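Local coordinates for protein phosphatidylinositol-specific phospholipase C1 (Streptomyces antibioticus, PDB 3H4X) that belongs to the phosphatidylinositol-specific phospholipase C family, related by sequence to its calcium-dependent members, and folds as a single-chain TIM barrel, at residues Gly120-Leu126 / Leu185-Leu190; Asp53-Ala57 / Val330-Val334; Phe145-Arg150 / Gln228-Phe232. One frame throughout, in Å; residues are numbered along the deposited sequence.

Contact 1: residues Gly120-Leu126 / Leu185-Leu190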
loop_
_atom_site.group_PDB
_atom_site.type_symbol
_atom_site.label_atom_id
_atom_site.label_comp_id
_atom_site.label_asym_id
_atom_site.label_seq_id
_atom_site.Cartn_x
_atom_site.Cartn_y
_atom_site.Cartn_z
ATOM N N GLY A 120 -8.929 4.181 -17.423
ATOM C CA GLY A 120 -9.983 3.462 -16.725
ATOM C C GLY A 120 -9.534 2.162 -16.085
ATOM O O GLY A 120 -10.362 1.310 -15.766
ATOM N N HIS A 121 -8.226 2.013 -15.879
ATOM C CA HIS A 121 -7.694 0.802 -15.262
ATOM C C HIS A 121 -8.249 0.588 -13.855
ATOM O O HIS A 121 -8.732 1.519 -13.215
ATOM C CB HIS A 121 -6.158 0.805 -15.239
ATOM C CG HIS A 121 -5.548 1.945 -14.476
ATOM N ND1 HIS A 121 -5.484 1.977 -13.097
ATOM C CD2 HIS A 121 -4.939 3.077 -14.904
ATOM C CE1 HIS A 121 -4.875 3.086 -12.713
ATOM N NE2 HIS A 121 -4.532 3.770 -13.790
ATOM N N ARG A 122 -8.184 -0.648 -13.382
ATOM C CA ARG A 122 -8.575 -0.953 -12.012
ATOM C C ARG A 122 -7.792 -0.079 -11.036
ATOM O O ARG A 122 -6.633 0.255 -11.283
ATOM C CB ARG A 122 -8.283 -2.418 -11.709
ATOM C CG ARG A 122 -6.792 -2.707 -11.563
ATOM C CD ARG A 122 -6.486 -4.187 -11.665
ATOM N NE ARG A 122 -5.104 -4.474 -11.298
ATOM C CZ ARG A 122 -4.058 -4.356 -12.112
ATOM N NH1 ARG A 122 -4.214 -3.953 -13.367
ATOM N NH2 ARG A 122 -2.845 -4.646 -11.667
ATOM N N PRO A 123 -8.409 0.291 -9.908
ATOM C CA PRO A 123 -7.628 1.021 -8.911
ATOM C C PRO A 123 -6.523 0.125 -8.361
ATOM O O PRO A 123 -6.747 -1.065 -8.123
ATOM C CB PRO A 123 -8.656 1.345 -7.825
ATOM C CG PRO A 123 -9.719 0.304 -7.988
ATOM C CD PRO A 123 -9.785 0.015 -9.459
ATOM N N ILE A 124 -5.340 0.692 -8.160
ATOM C CA ILE A 124 -4.202 -0.076 -7.679
ATOM C C ILE A 124 -3.625 0.595 -6.445
ATOM O O ILE A 124 -3.365 1.799 -6.443
ATOM C CB ILE A 124 -3.117 -0.230 -8.766
ATOM C CG1 ILE A 124 -3.658 -1.080 -9.922
ATOM C CG2 ILE A 124 -1.851 -0.840 -8.180
ATOM C CD1 ILE A 124 -2.763 -1.112 -11.140
ATOM N N LEU A 125 -3.443 -0.194 -5.392
ATOM C CA LEU A 125 -2.814 0.278 -4.171
ATOM C C LEU A 125 -1.340 -0.080 -4.206
ATOM O O LEU A 125 -0.981 -1.256 -4.342
ATOM C CB LEU A 125 -3.479 -0.361 -2.951
ATOM C CG LEU A 125 -2.880 -0.013 -1.584
ATOM C CD1 LEU A 125 -2.908 1.490 -1.326
ATOM C CD2 LEU A 125 -3.592 -0.763 -0.462
ATOM N N LEU A 126 -0.492 0.939 -4.115
ATOM C CA LEU A 126 0.940 0.734 -3.952
ATOM C C LEU A 126 1.244 0.759 -2.472
ATOM O O LEU A 126 1.130 1.806 -1.819
ATOM C CB LEU A 126 1.739 1.840 -4.631
ATOM C CG LEU A 126 1.711 1.868 -6.152
ATOM C CD1 LEU A 126 1.879 0.470 -6.717
ATOM C CD2 LEU A 126 0.407 2.483 -6.615
ATOM N N LEU A 185 -13.282 4.735 -8.800
ATOM C CA LEU A 185 -11.835 4.771 -8.609
ATOM C C LEU A 185 -11.055 4.238 -9.813
ATOM O O LEU A 185 -9.839 4.050 -9.738
ATOM C CB LEU A 185 -11.457 4.007 -7.340
ATOM C CG LEU A 185 -11.822 4.751 -6.053
ATOM C CD1 LEU A 185 -11.870 3.801 -4.870
ATOM C CD2 LEU A 185 -10.853 5.900 -5.797
ATOM N N ALA A 186 -11.749 4.006 -10.924
ATOM C CA ALA A 186 -11.081 3.611 -12.156
ATOM C C ALA A 186 -10.022 4.646 -12.514
ATOM O O ALA A 186 -10.249 5.847 -12.395
ATOM C CB ALA A 186 -12.091 3.467 -13.289
ATOM N N GLY A 187 -8.855 4.174 -12.937
ATOM C CA GLY A 187 -7.772 5.060 -13.326
ATOM C C GLY A 187 -7.063 5.744 -12.168
ATOM O O GLY A 187 -6.389 6.750 -12.371
ATOM N N LYS A 188 -7.202 5.201 -10.958
ATOM C CA LYS A 188 -6.552 5.785 -9.783
ATOM C C LYS A 188 -5.499 4.881 -9.163
ATOM O O LYS A 188 -5.602 3.651 -9.190
ATOM C CB LYS A 188 -7.580 6.148 -8.707
ATOM C CG LYS A 188 -8.607 7.174 -9.152
ATOM C CD LYS A 188 -7.989 8.545 -9.370
ATOM C CE LYS A 188 -9.031 9.521 -9.910
ATOM N NZ LYS A 188 -8.488 10.894 -10.068
ATOM N N PHE A 189 -4.490 5.526 -8.589
ATOM C CA PHE A 189 -3.539 4.876 -7.708
ATOM C C PHE A 189 -3.763 5.387 -6.300
ATOM O O PHE A 189 -4.068 6.565 -6.090
ATOM C CB PHE A 189 -2.103 5.218 -8.101
ATOM C CG PHE A 189 -1.689 4.678 -9.437
ATOM C CD1 PHE A 189 -1.537 3.316 -9.641
ATOM C CD2 PHE A 189 -1.424 5.537 -10.487
ATOM C CE1 PHE A 189 -1.145 2.825 -10.879
ATOM C CE2 PHE A 189 -1.031 5.051 -11.722
ATOM C CZ PHE A 189 -0.893 3.695 -11.916
ATOM N N LEU A 190 -3.587 4.495 -5.336
ATOM C CA LEU A 190 -3.563 4.872 -3.937
ATOM C C LEU A 190 -2.240 4.393 -3.362
ATOM O O LEU A 190 -1.620 3.473 -3.902
ATOM C CB LEU A 190 -4.740 4.249 -3.184
ATOM C CG LEU A 190 -6.133 4.685 -3.663
ATOM C CD1 LEU A 190 -6.624 3.829 -4.827
ATOM C CD2 LEU A 190 -7.138 4.643 -2.528
#

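Contact 2: residues Asp53-Ala57 / Val330-Val334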
loop_
_atom_site.group_PDB
_atom_site.type_symbol
_atom_site.label_atom_id
_atom_site.label_comp_id
_atom_site.label_asym_id
_atom_site.label_seq_id
_atom_site.Cartn_x
_atom_site.Cartn_y
_atom_site.Cartn_z
ATOM N N ASP A 53 0.428 -5.171 -15.065
ATOM C CA ASP A 53 -0.464 -5.944 -15.926
ATOM C C ASP A 53 -0.931 -7.269 -15.313
ATOM O O ASP A 53 -1.711 -7.995 -15.927
ATOM C CB ASP A 53 0.181 -6.190 -17.296
ATOM C CG ASP A 53 0.065 -4.994 -18.221
ATOM O OD1 ASP A 53 -0.928 -4.246 -18.113
ATOM O OD2 ASP A 53 0.961 -4.808 -19.069
ATOM N N SER A 54 -0.477 -7.576 -14.100
ATOM C CA SER A 54 -0.807 -8.845 -13.455
ATOM C C SER A 54 -2.274 -8.947 -13.069
ATOM O O SER A 54 -2.809 -10.049 -12.935
ATOM C CB SER A 54 0.035 -9.038 -12.196
ATOM O OG SER A 54 -0.367 -8.134 -11.175
ATOM N N GLY A 55 -2.916 -7.800 -12.872
ATOM C CA GLY A 55 -4.283 -7.776 -12.368
ATOM C C GLY A 55 -4.375 -7.610 -10.857
ATOM O O GLY A 55 -5.460 -7.399 -10.321
ATOM N N ALA A 56 -3.244 -7.701 -10.161
ATOM C CA ALA A 56 -3.244 -7.552 -8.706
ATOM C C ALA A 56 -3.801 -6.198 -8.274
ATOM O O ALA A 56 -3.610 -5.188 -8.955
ATOM C CB ALA A 56 -1.841 -7.748 -8.153
ATOM N N ALA A 57 -4.474 -6.184 -7.129
ATOM C CA ALA A 57 -5.055 -4.960 -6.583
ATOM C C ALA A 57 -4.060 -4.171 -5.736
ATOM O O ALA A 57 -4.251 -2.978 -5.478
ATOM C CB ALA A 57 -6.266 -5.308 -5.754
ATOM N N VAL A 330 -5.946 -15.578 -10.014
ATOM C CA VAL A 330 -6.217 -15.353 -8.601
ATOM C C VAL A 330 -5.953 -13.893 -8.233
ATOM O O VAL A 330 -6.731 -13.276 -7.507
ATOM C CB VAL A 330 -5.372 -16.282 -7.707
ATOM C CG1 VAL A 330 -5.553 -15.927 -6.238
ATOM C CG2 VAL A 330 -5.743 -17.739 -7.960
ATOM N N LEU A 331 -4.865 -13.333 -8.755
ATOM C CA LEU A 331 -4.512 -11.947 -8.447
ATOM C C LEU A 331 -5.607 -10.955 -8.827
ATOM O O LEU A 331 -5.737 -9.907 -8.194
ATOM C CB LEU A 331 -3.199 -11.554 -9.123
ATOM C CG LEU A 331 -1.987 -12.365 -8.674
ATOM C CD1 LEU A 331 -0.740 -11.872 -9.387
ATOM C CD2 LEU A 331 -1.813 -12.296 -7.168
ATOM N N LYS A 332 -6.389 -11.282 -9.853
ATOM C CA LYS A 332 -7.436 -10.381 -10.334
ATOM C C LYS A 332 -8.735 -10.501 -9.543
ATOM O O LYS A 332 -9.681 -9.754 -9.781
ATOM C CB LYS A 332 -7.736 -10.641 -11.812
ATOM C CG LYS A 332 -6.582 -10.391 -12.750
ATOM C CD LYS A 332 -6.957 -10.757 -14.177
ATOM C CE LYS A 332 -5.795 -10.512 -15.118
ATOM N NZ LYS A 332 -4.595 -11.262 -14.678
ATOM N N THR A 333 -8.783 -11.452 -8.617
ATOM C CA THR A 333 -10.006 -11.742 -7.875
ATOM C C THR A 333 -10.469 -10.558 -7.026
ATOM O O THR A 333 -9.685 -9.981 -6.269
ATOM C CB THR A 333 -9.823 -12.970 -6.960
ATOM O OG1 THR A 333 -9.475 -14.112 -7.750
ATOM C CG2 THR A 333 -11.104 -13.264 -6.192
ATOM N N VAL A 334 -11.739 -10.194 -7.168
ATOM C CA VAL A 334 -12.363 -9.209 -6.296
ATOM C C VAL A 334 -13.711 -9.765 -5.862
ATOM O O VAL A 334 -14.555 -10.080 -6.707
ATOM C CB VAL A 334 -12.573 -7.856 -7.006
ATOM C CG1 VAL A 334 -13.187 -6.851 -6.049
ATOM C CG2 VAL A 334 -11.252 -7.324 -7.560
HETATM O O HOH W 1 -2.827 -10.407 -16.492
#

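Contact 3: residues Phe145-Arg150 / Gln228-Phe232. With EOH (ethanol), chain L.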
loop_
_atom_site.group_PDB
_atom_site.type_symbol
_atom_site.label_atom_id
_atom_site.label_comp_id
_atom_site.label_asym_id
_atom_site.label_seq_id
_atom_site.Cartn_x
_atom_site.Cartn_y
_atom_site.Cartn_z
ATOM N N PHE A 145 8.361 13.318 -0.318
ATOM C CA PHE A 145 7.681 12.129 -0.810
ATOM C C PHE A 145 6.402 12.532 -1.554
ATOM O O PHE A 145 6.193 12.143 -2.704
ATOM C CB PHE A 145 7.386 11.230 0.391
ATOM C CG PHE A 145 6.642 9.970 0.069
ATOM C CD1 PHE A 145 7.317 8.824 -0.330
ATOM C CD2 PHE A 145 5.268 9.915 0.214
ATOM C CE1 PHE A 145 6.626 7.655 -0.597
ATOM C CE2 PHE A 145 4.575 8.751 -0.049
ATOM C CZ PHE A 145 5.253 7.624 -0.459
ATOM N N ASP A 146 5.562 13.339 -0.905
ATOM C CA ASP A 146 4.340 13.829 -1.538
ATOM C C ASP A 146 4.653 14.588 -2.831
ATOM O O ASP A 146 3.981 14.414 -3.850
ATOM C CB ASP A 146 3.582 14.781 -0.609
ATOM C CG ASP A 146 2.848 14.078 0.514
ATOM O OD1 ASP A 146 2.638 12.846 0.460
ATOM O OD2 ASP A 146 2.455 14.797 1.455
ATOM N N ALA A 147 5.656 15.460 -2.775
ATOM C CA ALA A 147 5.985 16.306 -3.918
ATOM C C ALA A 147 6.378 15.483 -5.139
ATOM O O ALA A 147 6.003 15.810 -6.266
ATOM C CB ALA A 147 7.086 17.294 -3.558
ATOM N N LEU A 148 7.136 14.416 -4.914
ATOM C CA LEU A 148 7.566 13.541 -5.996
ATOM C C LEU A 148 6.376 12.823 -6.617
ATOM O O LEU A 148 6.259 12.738 -7.838
ATOM C CB LEU A 148 8.589 12.527 -5.486
ATOM C CG LEU A 148 9.030 11.469 -6.501
ATOM C CD1 LEU A 148 9.654 12.093 -7.745
ATOM C CD2 LEU A 148 9.995 10.502 -5.844
ATOM N N ILE A 149 5.493 12.296 -5.778
ATOM C CA ILE A 149 4.315 11.609 -6.286
ATOM C C ILE A 149 3.404 12.569 -7.054
ATOM O O ILE A 149 2.896 12.221 -8.121
ATOM C CB ILE A 149 3.564 10.867 -5.160
ATOM C CG1 ILE A 149 4.399 9.669 -4.692
ATOM C CG2 ILE A 149 2.190 10.415 -5.632
ATOM C CD1 ILE A 149 3.862 8.972 -3.473
ATOM N N ARG A 150 3.218 13.781 -6.536
ATOM C CA ARG A 150 2.431 14.788 -7.255
ATOM C C ARG A 150 3.040 15.069 -8.623
ATOM O O ARG A 150 2.329 15.156 -9.620
ATOM C CB ARG A 150 2.330 16.104 -6.469
ATOM C CG ARG A 150 1.437 16.050 -5.238
ATOM C CD ARG A 150 1.007 17.444 -4.759
ATOM N NE ARG A 150 2.131 18.367 -4.612
ATOM C CZ ARG A 150 2.902 18.452 -3.531
ATOM N NH1 ARG A 150 2.681 17.666 -2.481
ATOM N NH2 ARG A 150 3.903 19.322 -3.500
ATOM N N GLN A 228 -2.576 18.350 -0.701
ATOM C CA GLN A 228 -1.289 18.028 -1.306
ATOM C C GLN A 228 -0.701 16.695 -0.822
ATOM O O GLN A 228 0.351 16.273 -1.302
ATOM C CB GLN A 228 -0.300 19.173 -1.100
ATOM C CG GLN A 228 0.180 19.324 0.324
ATOM C CD GLN A 228 0.910 20.635 0.541
ATOM O OE1 GLN A 228 0.385 21.712 0.243
ATOM N NE2 GLN A 228 2.126 20.554 1.068
ATOM N N SER A 229 -1.373 16.038 0.125
ATOM C CA SER A 229 -0.935 14.721 0.612
ATOM C C SER A 229 -1.200 13.638 -0.431
ATOM O O SER A 229 -2.079 13.788 -1.280
ATOM C CB SER A 229 -1.631 14.363 1.930
ATOM O OG SER A 229 -3.024 14.182 1.751
ATOM N N THR A 230 -0.456 12.538 -0.353
ATOM C CA THR A 230 -0.550 11.512 -1.388
ATOM C C THR A 230 -0.739 10.085 -0.887
ATOM O O THR A 230 -1.008 9.199 -1.693
ATOM C CB THR A 230 0.691 11.510 -2.316
ATOM O OG1 THR A 230 1.851 11.116 -1.568
ATOM C CG2 THR A 230 0.908 12.880 -2.951
ATOM N N ALA A 231 -0.591 9.853 0.415
ATOM C CA ALA A 231 -0.554 8.487 0.932
ATOM C C ALA A 231 -1.304 8.326 2.244
ATOM O O ALA A 231 -1.451 9.279 3.014
ATOM C CB ALA A 231 0.889 8.033 1.101
ATOM N N PHE A 232 -1.756 7.103 2.494
ATOM C CA PHE A 232 -2.412 6.745 3.739
ATOM C C PHE A 232 -1.450 5.965 4.627
ATOM O O PHE A 232 -1.008 4.878 4.260
ATOM C CB PHE A 232 -3.628 5.875 3.439
ATOM C CG PHE A 232 -4.719 6.597 2.712
ATOM C CD1 PHE A 232 -5.731 7.226 3.417
ATOM C CD2 PHE A 232 -4.739 6.654 1.326
ATOM C CE1 PHE A 232 -6.741 7.896 2.762
ATOM C CE2 PHE A 232 -5.749 7.328 0.662
ATOM C CZ PHE A 232 -6.752 7.946 1.383
HETATM C C1 EOH L . 3.161 23.092 2.619
HETATM C C2 EOH L . 3.682 24.505 2.858
HETATM O O EOH L . 4.148 22.245 2.072
HETATM O O HOH W 2 3.048 17.588 1.533
#

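Contact 1: residues Gly120-Leu126 / Leu185-Leu190
Gly187 lies against the imidazole of His121 where two neighbouring parallel strands of the TIM barrel, 124-130 and 189-195, begin. This is the tight end of the contact: Gly187 CA sits over the ring centre, 3.6 Å from the centroid of the His121 ring, as a CH-pi contact, while Gly187 N donates to His121 O at 2.7 Å in the carbonyl plane. Glycine suits the third place of the type II turn Leu185-Lys188, where phi is positive. A chi1 of 60° puts the ring of His121 between its backbone N and carbonyl carbon, where ND1 reaches Arg122 O at 2.8 Å; NE2 pairs with His115 ND1, so both nitrogens fix the ring's rotation. Regular parallel pairing follows, with Leu190 N bonded to Ile124 O (2.9 Å) and Leu126 N to Leu190 O (2.8 Å). Branched and aromatic residues fill both sides of this pair: Ile124 and Phe189 pack against helix 104-117 (Ile124 on Trp114, Phe189 on Met111), Leu125 and Leu190 against Tyr28. The loose side holds exposed Gly120 and partly exposed Ala186 and Lys188, whose long chain leads away to Asp155 O. Among the buried side chains, Leu126 CD2 comes up obliquely to Phe189 CD1, 3.7 Å away.

Contact 2: residues Asp53-Ala57 / Val330-Val334
Lys332 NZ is gripped by Ser54 O at 2.8 Å and by a water at 2.7 Å from NZ, with a weak further bond to Pro328 O. The water also donates to Asp53 O, at 2.7 Å, so the ammonium group draws on two successive carbonyls just past helix 48-52. Helix 328-331 is thus tied to the loop entering barrel strand 58-64. Lys332 runs extended until chi4 (57°) turns NZ to Ser54 O, which it meets from well above the plane of that carbonyl. On the way its CG lies 3.5 Å from Gly55 CA; a residue without a side chain leaves this space to the lysine, and also suits the positive phi with which the chain leaves the helix. Ser54 is buried: its OG accepts from Ala56 N at 3.1 Å, an ST turn, and bonds to Ala51 O. Leu331 closes the buried side, its CB against Ala56 CB and its CD1 against Ser54 CB at 4.1 Å, which small residues permit. The backbones meet through reciprocal CA-H...O contacts, Ala56 CA to Leu331 O and Lys332 CA to Gly55 O. An ammonium group beside carbonyls at the C-terminal end of a helix is probably favourable.

Contact 3: residues Phe145-Arg150 / Gln228-Phe232
The guanidinium of Arg150 is sandwiched between Ala147 CA, 3.5 Å above one face and toward the rim, and Gln228 CB over the opposite face. The ring of Phe145, in the same helix, meets the loop differently: Ala231 CB lies at its edge, 3.9 Å from CE2. These groups join helix 142-153, on the outer layer of the TIM barrel, to the loop that enters strand 232-236. Between them the CB of Thr230 points toward the helix. Its chi1 of 66° sets OG1 between the backbone N and the carbonyl carbon, and OG1 donates to Asp146 OD1 at 2.8 Å, meeting it on the anti side, 30° out of the carboxylate plane. Tyr213 OH also hydrogen-bonds to OD1, and Thr230 N adds a weak bond to it, while OD2 is bonded to His216 NE2. A buried aspartate is thus well supplied with donors, which probably favours its charged form. Threonine suits the spot because it is two-sided: the hydroxyl serves the carboxylate, whereas CG2 packs 3.9 Å from Arg150 CG and CB rests on Ile149 CG2. Ile149 CD1 packs on Thr230 as well, 3.5 Å from Thr230 OG1, and the isoleucine side chain also touches Phe191 of strand 189-195. Arg150, itself exposed, bends at chi3 to bring NH1 within 3.0 Å of Gln228 O, somewhat tilted from the carbonyl plane. There the contact becomes more open and wetter. Gln228, extended beyond CG, carries its amide out to an ethanol whose oxygen accepts a weak bond from NE2, and one water bridges Asp146 OD2, at 2.9 Å, to Gln228 NE2, at 3.1 Å.

Overall arrangement
Each contact includes a segment at or just before the start of a barrel strand, spread along four adjacent ones: 58-64, 124-130, 189-195 and 232-236. Contacts 1 and 2 have centres 12 Å apart and touch, Arg122 NH2 reaching Ala56 O and Leu125 N reaching Ala57 O. Contact 3 lies farther round, its centre 15 Å from that of contact 1 and 25 Å from that of contact 2, on the opposite side of the chain's centre from the latter. Along the chain, contacts 1 and 3 interleave, both within the span between the two segments of contact 2. Together they link neighbouring strands, an outer helix and the last helix to one arc of the barrel.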